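PDB 3ISA: putative enoyl-CoA hydratase/isomerase, which probably acts on coenzyme A thioesters as an enoyl-CoA hydratase or isomerase of the crotonase family, though its own substrate is not established. Local coordinates for residues D[61-66]-D[114-119]; D[120-125]-D[191-196]; D[129-134]-D[174-179]; D[145-150]-D[157-162]. All coordinates share one frame; numbering follows the deposited sequence. Where two conformers were deposited one is given.

Interaction 1 of 4, residues D[61-66]-D[114-119]; sequences RNFSAG and VDLFAA
Phe63, in the irregular run 61-66, comes nearest to Phe117 of the helical turns 114-119, and with their CA atoms 8.3 Å apart and no hydrogen bond between the segments, the side chains must bridge the gap. The Phe63 ring does most of this. With CG anti to the backbone N (chi1 179°) it reaches straight for the helix, and its outer atoms arrive between Leu116 and Phe117. Phe63 CE2 lies 3.9 Å from Phe117 CB and is about as close to the Phe117 amide nitrogen. Leu116 meets the rim of the same ring, near its plane, where Phe63 CZ is 4.1 Å from Leu116 CG. The two rings form a T-shaped pair: Phe117 turns its edge to the face of Phe63, the planes stand at 76° and the centroids are 5.7 Å apart. One residue on, Ser64 folds the loop back in an ST turn, its OG accepting from Gly66 N at 2.9 Å. Asn109 fixes the start of the bend, its OD1 taking the amides of both Phe63 and Ser64. In crotonase-fold enzymes the loop after strand 53-58 and the N-terminal end of helix 112-119 commonly supply the oxyanion-hole amides, so the contact probably lies close to the active site. Strand 100-105 packs on both phenylalanines through Ala105, helix 77-95 touches Leu116 through Leu91 and Val94, and strand 108-110 borders Asn62 and Val114.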
# COMPACT_ATOMS: atom_id res chain seq x y z
N ARG D 61 2.78 36.15 -24.45
CA ARG D 61 3.67 35.31 -25.26
C ARG D 61 3.78 33.84 -24.81
O ARG D 61 4.29 32.99 -25.55
CB ARG D 61 5.08 35.94 -25.30
CG ARG D 61 5.16 37.29 -26.02
CD ARG D 61 6.51 37.97 -25.81
NE ARG D 61 6.41 39.22 -25.05
CZ ARG D 61 6.83 39.40 -23.80
NH1 ARG D 61 7.40 38.40 -23.13
NH2 ARG D 61 6.69 40.58 -23.21
N ASN D 62 3.34 33.55 -23.59
CA ASN D 62 3.46 32.17 -23.08
C ASN D 62 2.31 31.73 -22.16
O ASN D 62 1.38 32.50 -21.90
CB ASN D 62 4.83 31.93 -22.39
CG ASN D 62 4.89 32.47 -20.96
OD1 ASN D 62 4.09 33.32 -20.56
ND2 ASN D 62 5.85 31.97 -20.17
N PHE D 63 2.41 30.49 -21.69
CA PHE D 63 1.50 29.93 -20.68
C PHE D 63 1.95 30.38 -19.27
O PHE D 63 1.23 31.12 -18.60
CB PHE D 63 1.44 28.39 -20.84
CG PHE D 63 0.55 27.69 -19.84
CD1 PHE D 63 -0.82 27.60 -20.04
CD2 PHE D 63 1.11 27.11 -18.69
CE1 PHE D 63 -1.64 26.94 -19.11
CE2 PHE D 63 0.31 26.47 -17.75
CZ PHE D 63 -1.06 26.38 -17.95
N SER D 64 3.14 29.94 -18.85
CA SER D 64 3.78 30.40 -17.60
C SER D 64 5.27 30.04 -17.50
O SER D 64 5.67 28.90 -17.80
CB SER D 64 3.05 29.83 -16.36
OG SER D 64 3.72 30.19 -15.17
N ALA D 65 6.04 31.00 -17.00
CA ALA D 65 7.45 30.78 -16.65
C ALA D 65 7.65 30.22 -15.24
O ALA D 65 8.79 30.12 -14.78
CB ALA D 65 8.24 32.07 -16.84
N GLY D 66 6.56 29.83 -14.56
CA GLY D 66 6.68 29.20 -13.25
C GLY D 66 6.95 30.19 -12.14
O GLY D 66 6.57 31.33 -12.25
N VAL D 114 5.13 24.60 -16.32
CA VAL D 114 5.01 23.31 -16.98
C VAL D 114 4.25 22.32 -16.08
O VAL D 114 3.46 21.55 -16.58
CB VAL D 114 6.42 22.75 -17.40
CG1 VAL D 114 6.30 21.40 -18.14
CG2 VAL D 114 7.17 23.79 -18.26
N ASP D 115 4.46 22.38 -14.77
CA ASP D 115 3.74 21.46 -13.87
C ASP D 115 2.21 21.72 -13.84
O ASP D 115 1.40 20.79 -13.76
CB ASP D 115 4.32 21.56 -12.46
CG ASP D 115 5.78 21.12 -12.40
OD1 ASP D 115 6.13 20.05 -12.95
OD2 ASP D 115 6.58 21.87 -11.80
N LEU D 116 1.84 23.00 -13.92
CA LEU D 116 0.43 23.37 -13.96
C LEU D 116 -0.22 22.80 -15.22
O LEU D 116 -1.31 22.22 -15.16
CB LEU D 116 0.28 24.89 -13.87
CG LEU D 116 -1.16 25.42 -13.99
CD1 LEU D 116 -2.09 24.80 -12.93
CD2 LEU D 116 -1.11 26.94 -13.90
N PHE D 117 0.48 22.96 -16.34
CA PHE D 117 0.11 22.36 -17.61
C PHE D 117 -0.04 20.83 -17.47
O PHE D 117 -1.08 20.27 -17.87
CB PHE D 117 1.20 22.73 -18.64
CG PHE D 117 0.89 22.30 -20.04
CD1 PHE D 117 -0.00 23.04 -20.81
CD2 PHE D 117 1.52 21.19 -20.60
CE1 PHE D 117 -0.32 22.65 -22.11
CE2 PHE D 117 1.23 20.80 -21.91
CZ PHE D 117 0.31 21.54 -22.67
N ALA D 118 0.96 20.17 -16.87
CA ALA D 118 0.97 18.71 -16.64
C ALA D 118 -0.21 18.21 -15.80
O ALA D 118 -0.72 17.11 -16.04
CB ALA D 118 2.30 18.26 -16.00
N ALA D 119 -0.63 19.02 -14.82
CA ALA D 119 -1.73 18.69 -13.91
C ALA D 119 -3.08 18.59 -14.63
O ALA D 119 -4.03 17.99 -14.13
CB ALA D 119 -1.81 19.72 -12.77

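Interaction 2 of 4, residues D[120-125]-D[191-196]; sequences CKWRYC and DAAAEA
Trp122 brings the six-membered part of its indole up to helix 186-197 at Ala193 and Ala196, one helical turn apart. Ala196 points its methyl at the strand, while Ala193 offers the flank of its backbone and CB. Trp122 CZ3 makes the closest approach, 3.6 Å from Ala193 CA, so the ring presses on the helix backbone as well as on methyl groups. Beside it, Trp122 CE3 is 3.8 Å from Ala193 CB. At the far end of the indole, Ala196 CB sits 3.8 Å from both CH2 and CZ2 of Trp122. Alanines suit this surface because their short side chains let a large ring come right up to the helix. The contact is van der Waals packing, with no hydrogen bond from one segment to the other.

Strand and helix run antiparallel, at 177° between the short axes and 11.3 Å apart, and the indole fills much of that distance. This is a helix packed along a strand of the mixed β-sheet at the heart of the crotonase fold; Ala193 also touches Leu53 of strand 53-58, and Trp122 packs on Leu102 of strand 100-105.

Farther out, Arg178 makes a cation-pi contact with the indole and donates from NE to Tyr124 OH, tying two aromatic residues of the strand together. Arg123 turns the other way. In one of its two conformers, Arg123 NH2 gives a 2.9 Å bond to Cys120 O, lying in the carbonyl plane, which braces the turn leading into the strand; NE and NH1 bond to Phe176 O and Gly175 O, and NH1 also pairs with Asp154 of a second subunit.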
# COMPACT_ATOMS: atom_id res chain seq x y z
N CYS D 120 -3.17 19.20 -15.82
CA CYS D 120 -4.40 19.17 -16.61
C CYS D 120 -4.48 17.92 -17.47
O CYS D 120 -3.46 17.45 -17.94
CB CYS D 120 -4.48 20.41 -17.50
SG CYS D 120 -4.65 21.91 -16.54
N LYS D 121 -5.70 17.40 -17.66
CA LYS D 121 -5.91 16.11 -18.30
C LYS D 121 -5.80 16.17 -19.82
O LYS D 121 -5.18 15.29 -20.42
CB LYS D 121 -7.26 15.52 -17.89
CG LYS D 121 -7.42 15.22 -16.38
CD LYS D 121 -6.49 14.07 -15.92
CE LYS D 121 -6.24 14.06 -14.39
NZ LYS D 121 -5.29 15.16 -13.93
N TRP D 122 -6.40 17.19 -20.43
CA TRP D 122 -6.27 17.43 -21.88
C TRP D 122 -5.22 18.52 -22.08
O TRP D 122 -5.34 19.62 -21.54
CB TRP D 122 -7.62 17.84 -22.50
CG TRP D 122 -8.67 16.75 -22.64
CD1 TRP D 122 -8.80 15.62 -21.88
CD2 TRP D 122 -9.73 16.72 -23.60
NE1 TRP D 122 -9.88 14.88 -22.31
CE2 TRP D 122 -10.47 15.53 -23.36
CE3 TRP D 122 -10.13 17.57 -24.63
CZ2 TRP D 122 -11.58 15.18 -24.13
CZ3 TRP D 122 -11.24 17.21 -25.40
CH2 TRP D 122 -11.96 16.04 -25.13
N ARG D 123 -4.15 18.20 -22.81
CA ARG D 123 -3.04 19.13 -22.94
C ARG D 123 -2.69 19.34 -24.41
O ARG D 123 -2.41 18.38 -25.12
CB ARG D 123 -1.82 18.62 -22.17
CG ARG D 123 -2.07 18.30 -20.70
CD ARG D 123 -0.86 17.66 -20.03
NE ARG D 123 -0.55 16.33 -20.56
CZ ARG D 123 -1.18 15.21 -20.22
NH1 ARG D 123 -0.82 14.05 -20.77
NH2 ARG D 123 -2.17 15.23 -19.34
N TYR D 124 -2.72 20.60 -24.83
CA TYR D 124 -2.39 20.97 -26.22
C TYR D 124 -1.39 22.10 -26.20
O TYR D 124 -1.36 22.91 -25.27
CB TYR D 124 -3.65 21.42 -26.97
CG TYR D 124 -4.67 20.34 -27.24
CD1 TYR D 124 -4.62 19.58 -28.41
CD2 TYR D 124 -5.70 20.08 -26.33
CE1 TYR D 124 -5.56 18.58 -28.67
CE2 TYR D 124 -6.64 19.09 -26.58
CZ TYR D 124 -6.56 18.35 -27.75
OH TYR D 124 -7.49 17.36 -27.99
N CYS D 125 -0.55 22.17 -27.24
CA CYS D 125 0.32 23.33 -27.37
C CYS D 125 0.48 23.75 -28.83
O CYS D 125 0.14 22.99 -29.73
CB CYS D 125 1.69 23.07 -26.72
SG CYS D 125 2.73 21.87 -27.56
N ASP D 191 -14.66 23.84 -26.99
CA ASP D 191 -16.01 23.33 -27.23
C ASP D 191 -16.06 21.80 -27.14
O ASP D 191 -16.98 21.25 -26.53
CB ASP D 191 -16.55 23.81 -28.58
CG ASP D 191 -16.91 25.31 -28.60
OD1 ASP D 191 -17.06 25.93 -27.52
OD2 ASP D 191 -17.04 25.86 -29.71
N ALA D 192 -15.07 21.13 -27.73
CA ALA D 192 -15.01 19.66 -27.69
C ALA D 192 -14.82 19.16 -26.25
O ALA D 192 -15.47 18.19 -25.83
CB ALA D 192 -13.90 19.13 -28.60
N ALA D 193 -13.92 19.82 -25.53
CA ALA D 193 -13.68 19.53 -24.11
C ALA D 193 -14.93 19.76 -23.27
O ALA D 193 -15.26 18.94 -22.42
CB ALA D 193 -12.50 20.34 -23.58
N ALA D 194 -15.65 20.85 -23.54
CA ALA D 194 -16.90 21.15 -22.83
C ALA D 194 -17.96 20.06 -23.04
O ALA D 194 -18.60 19.62 -22.09
CB ALA D 194 -17.43 22.54 -23.25
N GLU D 195 -18.10 19.59 -24.28
CA GLU D 195 -18.99 18.49 -24.63
C GLU D 195 -18.62 17.18 -23.91
O GLU D 195 -19.49 16.50 -23.35
CB GLU D 195 -18.97 18.28 -26.15
CG GLU D 195 -20.15 17.47 -26.68
CD GLU D 195 -20.06 17.21 -28.18
OE1 GLU D 195 -19.62 18.12 -28.92
OE2 GLU D 195 -20.45 16.10 -28.61
N ALA D 196 -17.33 16.84 -23.90
CA ALA D 196 -16.83 15.64 -23.20
C ALA D 196 -17.07 15.74 -21.69
O ALA D 196 -17.51 14.78 -21.06
CB ALA D 196 -15.35 15.43 -23.49

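Interaction 3 of 4, residues D[129-134]-D[174-179]; sequences AGFRMP and IGFVRD
Phe131 and Phe176 meet as a T-shaped aromatic pair within the crotonase fold, joining the short strand 130-132 to the loop between helix 168-173 and strand 179-180. The edge of Phe176 is directed at the face of Phe131, with the planes almost perpendicular at 89° and the centroids 5.5 Å apart. Phe176 CE2 leads, standing 4.0 Å above the plane of the Phe131 ring and displaced from its centre toward CD1 and CE1. Phe176 comes to this position with CG anti to its backbone N (chi1 -168°), just after Gly175 closes a Schellman motif at the end of the preceding helix. More aromatic rings surround the pair: Phe117 and Phe166 meet Phe131, while Phe147 makes an edge-to-face contact with Phe176.

Aliphatic packing adds a smaller share. Val177 CG1 approaches the far end of the ring, 4.4 Å from Phe131 CZ, and Ala171 of helix 168-173 touches both residues.

Polar bonding does not cross between the two segments, but it anchors each of them. A backbone bond between Arg178 and Arg123 fixes the loop to strand 122-125, and Phe131 bonds through its backbone to Phe166 of strand 165-167. Arg132 donates from NE to Ala163 O, and one face of its guanidinium is covered by Pro134, with Pro134 CB 3.7 Å above the centre of the Arg132 guanidinium plane.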
# COMPACT_ATOMS: atom_id res chain seq x y z
N ALA D 129 5.82 25.85 -29.31
CA ALA D 129 5.94 25.89 -27.84
C ALA D 129 7.12 25.08 -27.30
O ALA D 129 7.56 24.11 -27.93
CB ALA D 129 4.63 25.41 -27.19
N GLY D 130 7.63 25.49 -26.15
CA GLY D 130 8.78 24.84 -25.52
C GLY D 130 8.56 24.71 -24.03
O GLY D 130 7.80 25.49 -23.42
N PHE D 131 9.21 23.72 -23.43
CA PHE D 131 8.99 23.39 -22.03
C PHE D 131 10.33 23.05 -21.39
O PHE D 131 11.16 22.38 -22.01
CB PHE D 131 8.08 22.15 -21.87
CG PHE D 131 6.77 22.23 -22.61
CD1 PHE D 131 5.63 22.77 -22.00
CD2 PHE D 131 6.65 21.72 -23.92
CE1 PHE D 131 4.40 22.81 -22.68
CE2 PHE D 131 5.44 21.77 -24.61
CZ PHE D 131 4.31 22.33 -23.99
N ARG D 132 10.53 23.49 -20.16
CA ARG D 132 11.68 23.07 -19.36
C ARG D 132 11.32 23.05 -17.87
O ARG D 132 10.71 23.99 -17.37
CB ARG D 132 12.86 24.02 -19.60
CG ARG D 132 14.19 23.50 -19.07
CD ARG D 132 15.35 24.50 -19.23
NE ARG D 132 16.61 23.92 -18.76
CZ ARG D 132 17.60 24.58 -18.15
NH1 ARG D 132 17.51 25.88 -17.90
NH2 ARG D 132 18.68 23.92 -17.77
N MET D 133 11.70 21.99 -17.16
CA MET D 133 11.56 21.94 -15.70
C MET D 133 12.96 21.79 -15.11
O MET D 133 13.46 20.66 -14.97
CB MET D 133 10.66 20.77 -15.25
CG MET D 133 9.12 20.90 -15.53
SD MET D 133 8.21 19.33 -15.53
CE MET D 133 8.68 18.72 -17.15
N PRO D 134 13.63 22.92 -14.81
CA PRO D 134 15.04 22.95 -14.39
C PRO D 134 15.30 22.94 -12.88
O PRO D 134 16.46 23.01 -12.47
CB PRO D 134 15.54 24.27 -14.97
CG PRO D 134 14.34 25.17 -14.91
CD PRO D 134 13.09 24.29 -14.92
N ILE D 174 6.30 11.82 -26.64
CA ILE D 174 6.30 11.20 -25.32
C ILE D 174 4.92 11.19 -24.62
O ILE D 174 4.79 10.68 -23.51
CB ILE D 174 7.40 11.83 -24.42
CG1 ILE D 174 7.04 13.28 -24.06
CG2 ILE D 174 8.76 11.75 -25.13
CD1 ILE D 174 8.11 14.01 -23.25
N GLY D 175 3.91 11.76 -25.29
CA GLY D 175 2.54 11.78 -24.76
C GLY D 175 2.28 12.88 -23.74
O GLY D 175 1.27 12.85 -23.03
N PHE D 176 3.18 13.86 -23.69
CA PHE D 176 2.99 15.03 -22.82
C PHE D 176 1.89 15.96 -23.35
O PHE D 176 1.21 16.63 -22.57
CB PHE D 176 4.32 15.76 -22.58
CG PHE D 176 4.26 16.80 -21.48
CD1 PHE D 176 3.91 16.43 -20.17
CD2 PHE D 176 4.54 18.13 -21.73
CE1 PHE D 176 3.84 17.39 -19.15
CE2 PHE D 176 4.47 19.10 -20.72
CZ PHE D 176 4.12 18.73 -19.43
N VAL D 177 1.71 16.02 -24.67
CA VAL D 177 0.56 16.73 -25.25
C VAL D 177 -0.27 15.78 -26.11
O VAL D 177 0.27 14.82 -26.67
CB VAL D 177 0.96 18.03 -26.05
CG1 VAL D 177 1.62 19.06 -25.12
CG2 VAL D 177 1.87 17.73 -27.23
N ARG D 178 -1.58 16.03 -26.16
CA ARG D 178 -2.50 15.26 -27.01
C ARG D 178 -2.15 15.49 -28.46
O ARG D 178 -2.09 14.55 -29.26
CB ARG D 178 -3.94 15.73 -26.80
CG ARG D 178 -4.70 14.95 -25.78
CD ARG D 178 -5.96 15.69 -25.37
NE ARG D 178 -7.14 15.30 -26.15
CZ ARG D 178 -7.95 14.28 -25.84
NH1 ARG D 178 -9.00 14.01 -26.61
NH2 ARG D 178 -7.70 13.53 -24.78
N ASP D 179 -1.91 16.75 -28.77
CA ASP D 179 -1.58 17.17 -30.11
C ASP D 179 -1.08 18.59 -30.08
O ASP D 179 -1.20 19.29 -29.06
CB ASP D 179 -2.81 17.08 -31.04
CG ASP D 179 -2.44 16.58 -32.43
OD1 ASP D 179 -1.54 17.17 -33.07
OD2 ASP D 179 -3.05 15.58 -32.87

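Interaction 4 of 4, residues D[145-150]-D[157-162]; sequences RRFRDI and LSILGS
This is an apolar contact between two successive helices of the crotonase fold, 144-151 and 153-161, made where Phe147 of the first meets Ile159 and Leu160 of the second. A single residue separates the two helices, and the nearest CA atoms across the contact, those of Phe147 and Leu160, are 9.1 Å apart. Phe147 spans that gap: with CG anti to its backbone N (chi1 -175°), the ring extends from its own helix toward the other. Ile159 takes the end of the ring. Its CD1 lies in the ring plane, with Ile159 CD1 3.9 Å from Phe147 CZ, while CB and CG2 graze CE2, so the isoleucine runs across the phenylalanine at roughly a right angle. Leu160 flanks the ring instead, the two side chains passing in opposite directions, and CD1 and CG of Leu160 are each 3.9 Å from Phe147 CD2. Met133 and Ala156 also close on Phe147, which is buried.

Other sides of helix 144-151 carry charge. Arg145 makes a salt bridge to Asp220 of helix 217-229, Arg146, buried against helix 77-95, makes one to Glu88, and Asp149 OD2 bonds to His216. Val211 of a third subunit packs on Arg145 and Arg148. Arg148 also holds its neighbour Asp149 side-on, with NE and NH2 both directed to the same oxygen and from the same face of the carboxylate: Arg148 NH2 bonds to Asp149 OD1 at 3.0 Å on the syn side, Arg148 NE to Asp149 OD1 at 3.2 Å on the anti side.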
# COMPACT_ATOMS: atom_id res chain seq x y z
N ARG D 145 6.76 13.06 -9.84
CA ARG D 145 6.01 11.82 -10.03
C ARG D 145 4.87 11.97 -11.01
O ARG D 145 4.59 11.04 -11.77
CB ARG D 145 5.46 11.31 -8.70
CG ARG D 145 6.54 10.81 -7.75
CD ARG D 145 5.90 9.98 -6.65
NE ARG D 145 6.87 9.57 -5.62
CZ ARG D 145 7.26 10.32 -4.60
NH1 ARG D 145 6.79 11.57 -4.45
NH2 ARG D 145 8.14 9.81 -3.74
N ARG D 146 4.21 13.13 -11.00
CA ARG D 146 3.14 13.41 -11.99
C ARG D 146 3.69 13.43 -13.40
O ARG D 146 3.06 12.88 -14.32
CB ARG D 146 2.36 14.69 -11.68
CG ARG D 146 1.35 14.52 -10.51
CD ARG D 146 0.45 15.79 -10.28
NE ARG D 146 1.27 16.98 -10.10
CZ ARG D 146 1.77 17.42 -8.94
NH1 ARG D 146 1.48 16.81 -7.79
NH2 ARG D 146 2.53 18.50 -8.93
N PHE D 147 4.86 14.03 -13.58
CA PHE D 147 5.47 14.02 -14.90
C PHE D 147 5.85 12.59 -15.31
O PHE D 147 5.57 12.17 -16.43
CB PHE D 147 6.64 14.99 -14.97
CG PHE D 147 7.24 15.11 -16.35
CD1 PHE D 147 6.52 15.69 -17.39
CD2 PHE D 147 8.54 14.66 -16.59
CE1 PHE D 147 7.09 15.81 -18.67
CE2 PHE D 147 9.12 14.78 -17.84
CZ PHE D 147 8.40 15.35 -18.88
N ARG D 148 6.40 11.82 -14.36
CA ARG D 148 6.69 10.40 -14.55
C ARG D 148 5.46 9.58 -15.00
O ARG D 148 5.55 8.81 -15.96
CB ARG D 148 7.28 9.81 -13.27
CG ARG D 148 7.54 8.30 -13.35
CD ARG D 148 7.54 7.73 -11.95
NE ARG D 148 6.21 7.78 -11.34
CZ ARG D 148 5.98 7.52 -10.06
NH1 ARG D 148 7.00 7.18 -9.26
NH2 ARG D 148 4.75 7.58 -9.57
N ASP D 149 4.32 9.79 -14.34
CA ASP D 149 3.07 9.09 -14.61
C ASP D 149 2.58 9.30 -16.04
O ASP D 149 1.96 8.40 -16.62
CB ASP D 149 1.99 9.50 -13.62
CG ASP D 149 2.22 8.93 -12.22
OD1 ASP D 149 3.14 8.12 -12.02
OD2 ASP D 149 1.44 9.27 -11.32
N ILE D 150 2.88 10.47 -16.59
CA ILE D 150 2.50 10.82 -17.96
C ILE D 150 3.44 10.18 -18.99
O ILE D 150 2.98 9.47 -19.89
CB ILE D 150 2.46 12.35 -18.15
CG1 ILE D 150 1.35 12.98 -17.30
CG2 ILE D 150 2.33 12.74 -19.66
CD1 ILE D 150 1.52 14.52 -17.11
N LEU D 157 13.31 10.52 -16.36
CA LEU D 157 14.72 10.57 -15.95
C LEU D 157 15.55 11.32 -16.99
O LEU D 157 16.34 12.19 -16.63
CB LEU D 157 15.28 9.16 -15.74
CG LEU D 157 16.76 9.06 -15.36
CD1 LEU D 157 17.04 9.77 -14.03
CD2 LEU D 157 17.17 7.60 -15.28
N SER D 158 15.33 11.01 -18.27
CA SER D 158 16.02 11.69 -19.37
C SER D 158 15.84 13.20 -19.29
O SER D 158 16.82 13.97 -19.32
CB SER D 158 15.51 11.18 -20.72
OG SER D 158 16.16 11.83 -21.80
N ILE D 159 14.59 13.64 -19.15
CA ILE D 159 14.30 15.07 -19.14
C ILE D 159 14.62 15.77 -17.82
O ILE D 159 15.28 16.81 -17.82
CB ILE D 159 12.84 15.34 -19.60
CG1 ILE D 159 12.68 14.89 -21.07
CG2 ILE D 159 12.45 16.81 -19.39
CD1 ILE D 159 11.23 14.65 -21.48
N LEU D 160 14.16 15.21 -16.71
CA LEU D 160 14.37 15.86 -15.42
C LEU D 160 15.82 15.74 -14.94
O LEU D 160 16.37 16.70 -14.41
CB LEU D 160 13.40 15.33 -14.37
CG LEU D 160 11.91 15.43 -14.75
CD1 LEU D 160 11.06 14.79 -13.67
CD2 LEU D 160 11.48 16.88 -15.05
N GLY D 161 16.41 14.57 -15.16
CA GLY D 161 17.80 14.26 -14.74
C GLY D 161 18.88 15.20 -15.24
O GLY D 161 19.89 15.40 -14.55
N SER D 162 18.67 15.75 -16.43
CA SER D 162 19.57 16.72 -17.04
C SER D 162 18.95 18.10 -17.06
O SER D 162 19.50 19.03 -17.69
CB SER D 162 19.92 16.28 -18.46
OG SER D 162 20.72 15.11 -18.45

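Interactions 1, 3 and 4 are buried and share one aromatic interior: Phe117 of interaction 1 packs on Phe176 of interaction 3, and Phe176 CD1 in turn lies 3.6 Å from Phe147 CE1 in interaction 4. Interaction 1 lies closest to the middle of the chain, its centre about 5 Å away; interaction 2 is the farthest out, at about 15 Å, and only partly buried. None has a hydrogen bond across its segments, but interactions 1 and 3 pair ring with ring, interaction 2 sets an indole on alanines, and interaction 4 uses branched aliphatics. Arg123 links interactions 2 and 3. Neighbouring subunits reach 2, 3 and 4, whereas interaction 1 touches none.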